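PDB 2PSO: StAR-related lipid transfer protein 13 from Homo sapiens, which acts as a GTPase-activating protein for RhoA and perhaps Cdc42, and ends in the lipid-binding START domain described here. Local coordinates for residues G149-S155 against S176-P182. Numbering follows the deposited sequence.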
loop_
_atom_site.group_PDB
_atom_site.type_symbol
_atom_site.label_atom_id
_atom_site.label_comp_id
_atom_site.label_asym_id
_atom_site.label_seq_id
_atom_site.Cartn_x
_atom_site.Cartn_y
_atom_site.Cartn_z
ATOM N N GLY A 149 12.631 14.916 -10.528
ATOM C CA GLY A 149 11.364 15.355 -9.894
ATOM C C GLY A 149 10.611 14.337 -9.028
ATOM O O GLY A 149 9.433 14.531 -8.674
ATOM N N MET A 150 11.300 13.254 -8.682
ATOM C CA MET A 150 10.738 12.129 -7.934
ATOM C C MET A 150 10.497 12.418 -6.457
ATOM O O MET A 150 11.314 13.045 -5.802
ATOM C CB MET A 150 11.740 10.987 -8.005
ATOM C CG MET A 150 11.606 10.085 -9.193
ATOM S SD MET A 150 10.764 8.610 -8.622
ATOM C CE MET A 150 11.542 8.338 -7.030
ATOM N N CYS A 151 9.398 11.923 -5.914
ATOM C CA CYS A 151 9.256 11.919 -4.458
ATOM C C CYS A 151 8.949 10.537 -3.961
ATOM O O CYS A 151 8.423 9.721 -4.708
ATOM C CB CYS A 151 8.137 12.829 -4.000
ATOM S SG CYS A 151 8.249 14.441 -4.671
ATOM N N THR A 152 9.251 10.280 -2.692
ATOM C CA THR A 152 9.045 8.959 -2.104
ATOM C C THR A 152 8.612 9.080 -0.687
ATOM O O THR A 152 9.132 9.899 0.081
ATOM C CB THR A 152 10.342 8.088 -2.036
ATOM O OG1 THR A 152 11.353 8.732 -1.221
ATOM C CG2 THR A 152 10.886 7.806 -3.408
ATOM N N LEU A 153 7.688 8.221 -0.311
ATOM C CA LEU A 153 7.388 8.078 1.099
ATOM C C LEU A 153 7.582 6.588 1.455
ATOM O O LEU A 153 7.047 5.727 0.790
ATOM C CB LEU A 153 5.974 8.634 1.390
ATOM C CG LEU A 153 5.355 8.217 2.731
ATOM C CD1 LEU A 153 6.179 8.577 3.977
ATOM C CD2 LEU A 153 3.919 8.688 2.873
ATOM N N VAL A 154 8.344 6.273 2.479
ATOM C CA VAL A 154 8.514 4.867 2.851
ATOM C C VAL A 154 8.207 4.574 4.327
ATOM O O VAL A 154 8.480 5.386 5.244
ATOM C CB VAL A 154 9.932 4.286 2.549
ATOM C CG1 VAL A 154 10.614 4.935 1.320
ATOM C CG2 VAL A 154 10.773 4.417 3.750
ATOM N N SER A 155 7.626 3.399 4.547
ATOM C CA SER A 155 7.135 3.065 5.851
ATOM C C SER A 155 7.437 1.635 6.265
ATOM O O SER A 155 7.582 0.759 5.421
ATOM C CB SER A 155 5.626 3.290 5.855
ATOM O OG SER A 155 5.310 4.609 5.471
ATOM N N SER A 176 6.277 -0.827 2.526
ATOM C CA SER A 176 5.334 0.143 1.999
ATOM C C SER A 176 6.130 1.276 1.448
ATOM O O SER A 176 6.907 1.924 2.183
ATOM C CB SER A 176 4.429 0.693 3.078
ATOM O OG SER A 176 3.454 1.548 2.496
ATOM N N GLN A 177 5.964 1.528 0.162
ATOM C CA GLN A 177 6.657 2.652 -0.376
ATOM C C GLN A 177 5.886 3.323 -1.475
ATOM O O GLN A 177 5.457 2.671 -2.424
ATOM C CB GLN A 177 8.109 2.321 -0.775
ATOM C CG GLN A 177 8.293 1.164 -1.733
ATOM C CD GLN A 177 8.871 -0.102 -1.077
ATOM O OE1 GLN A 177 9.091 -0.166 0.140
ATOM N NE2 GLN A 177 9.119 -1.113 -1.899
ATOM N N TYR A 178 5.676 4.633 -1.327
ATOM C CA TYR A 178 5.026 5.393 -2.386
ATOM C C TYR A 178 6.125 5.984 -3.240
ATOM O O TYR A 178 7.040 6.609 -2.707
ATOM C CB TYR A 178 4.076 6.473 -1.842
ATOM C CG TYR A 178 2.822 5.935 -1.170
ATOM C CD1 TYR A 178 2.810 5.637 0.197
ATOM C CD2 TYR A 178 1.662 5.729 -1.885
ATOM C CE1 TYR A 178 1.683 5.134 0.835
ATOM C CE2 TYR A 178 0.512 5.224 -1.259
ATOM C CZ TYR A 178 0.548 4.930 0.109
ATOM O OH TYR A 178 -0.573 4.428 0.742
ATOM N N LEU A 179 6.052 5.734 -4.550
ATOM C CA LEU A 179 6.927 6.380 -5.521
ATOM C C LEU A 179 6.077 7.282 -6.392
ATOM O O LEU A 179 5.145 6.820 -7.060
ATOM C CB LEU A 179 7.667 5.363 -6.392
ATOM C CG LEU A 179 8.288 4.159 -5.680
ATOM C CD1 LEU A 179 8.996 3.243 -6.652
ATOM C CD2 LEU A 179 9.252 4.603 -4.600
ATOM N N ILE A 180 6.380 8.574 -6.371
ATOM C CA ILE A 180 5.622 9.557 -7.148
ATOM C C ILE A 180 6.548 10.203 -8.132
ATOM O O ILE A 180 7.566 10.773 -7.738
ATOM C CB ILE A 180 5.083 10.659 -6.246
ATOM C CG1 ILE A 180 4.658 10.066 -4.892
ATOM C CG2 ILE A 180 3.960 11.396 -6.915
ATOM C CD1 ILE A 180 3.587 10.834 -4.229
ATOM N N GLU A 181 6.224 10.109 -9.412
ATOM C CA GLU A 181 7.111 10.663 -10.422
ATOM C C GLU A 181 6.348 11.537 -11.397
ATOM O O GLU A 181 5.161 11.324 -11.610
ATOM C CB GLU A 181 7.868 9.545 -11.138
ATOM C CG GLU A 181 6.965 8.533 -11.799
ATOM C CD GLU A 181 7.704 7.286 -12.222
ATOM O OE1 GLU A 181 8.951 7.337 -12.294
ATOM O OE2 GLU A 181 7.034 6.262 -12.478
ATOM N N PRO A 182 7.024 12.543 -11.973
ATOM C CA PRO A 182 6.350 13.457 -12.882
ATOM C C PRO A 182 6.067 12.781 -14.197
ATOM O O PRO A 182 6.964 12.203 -14.796
ATOM C CB PRO A 182 7.384 14.571 -13.125
ATOM C CG PRO A 182 8.480 14.340 -12.172
ATOM C CD PRO A 182 8.446 12.886 -11.816
#
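Leu153 and Tyr178 face each other as a hydrogen-bonded antiparallel pair, with Leu153 N donating to Tyr178 O at 3.0 Å and Tyr178 N returning a bond to Leu153 O at 2.7 Å. Cys151 and Ile180 repeat the pattern two residues further along strand 169-182, and both of their bonds are nearly straight, at 170° for Cys151 N to Ile180 O and 171° for Ile180 N to Cys151 O. CA-H...O contacts accompany these bonds, among them Thr152 CA to Tyr178 O at 3.1 Å.

The residues 151-155 and 176-182 thus pair within a beta hairpin of the curved START-domain sheet, where strand 151-157 is also bonded to strand 134-143, and strand 169-182 to strand 188-196. In the helix-grip fold of START domains such a sheet wraps round a long helix near the C-terminus, here 209-223, and Tyr178 OH reaches that helix by a hydrogen bond to Glu217. The Tyr178 ring also stacks on His192, which hydrogen-bonds Ser176 OG.

Apolar packing differs between the two faces. On the face of Cys151, Leu153, Tyr178 and Ile180, the methyl Leu153 CD2 meets the Tyr178 ring obliquely, 4.2 Å from CD1; Leu153, Tyr178 and Ile180 all touch helix 87-96, which packs against part of this buried side. On the other, partly exposed face, Thr152 CG2 lies 3.8 Å from Leu179 CD2, the methyl having been turned beside its backbone N while OG1 sits between N and the carbonyl carbon (chi1 61°).

Two van der Waals contacts follow at the end of the pairing. Met150 runs alongside Glu181; its chain is bent at chi2 and chi3, and SD lies 3.9 Å from Glu181 CB. Beyond it the exposed Pro182 ring rests against the Gly149 carbonyl, CG being 3.6 Å from Gly149 O.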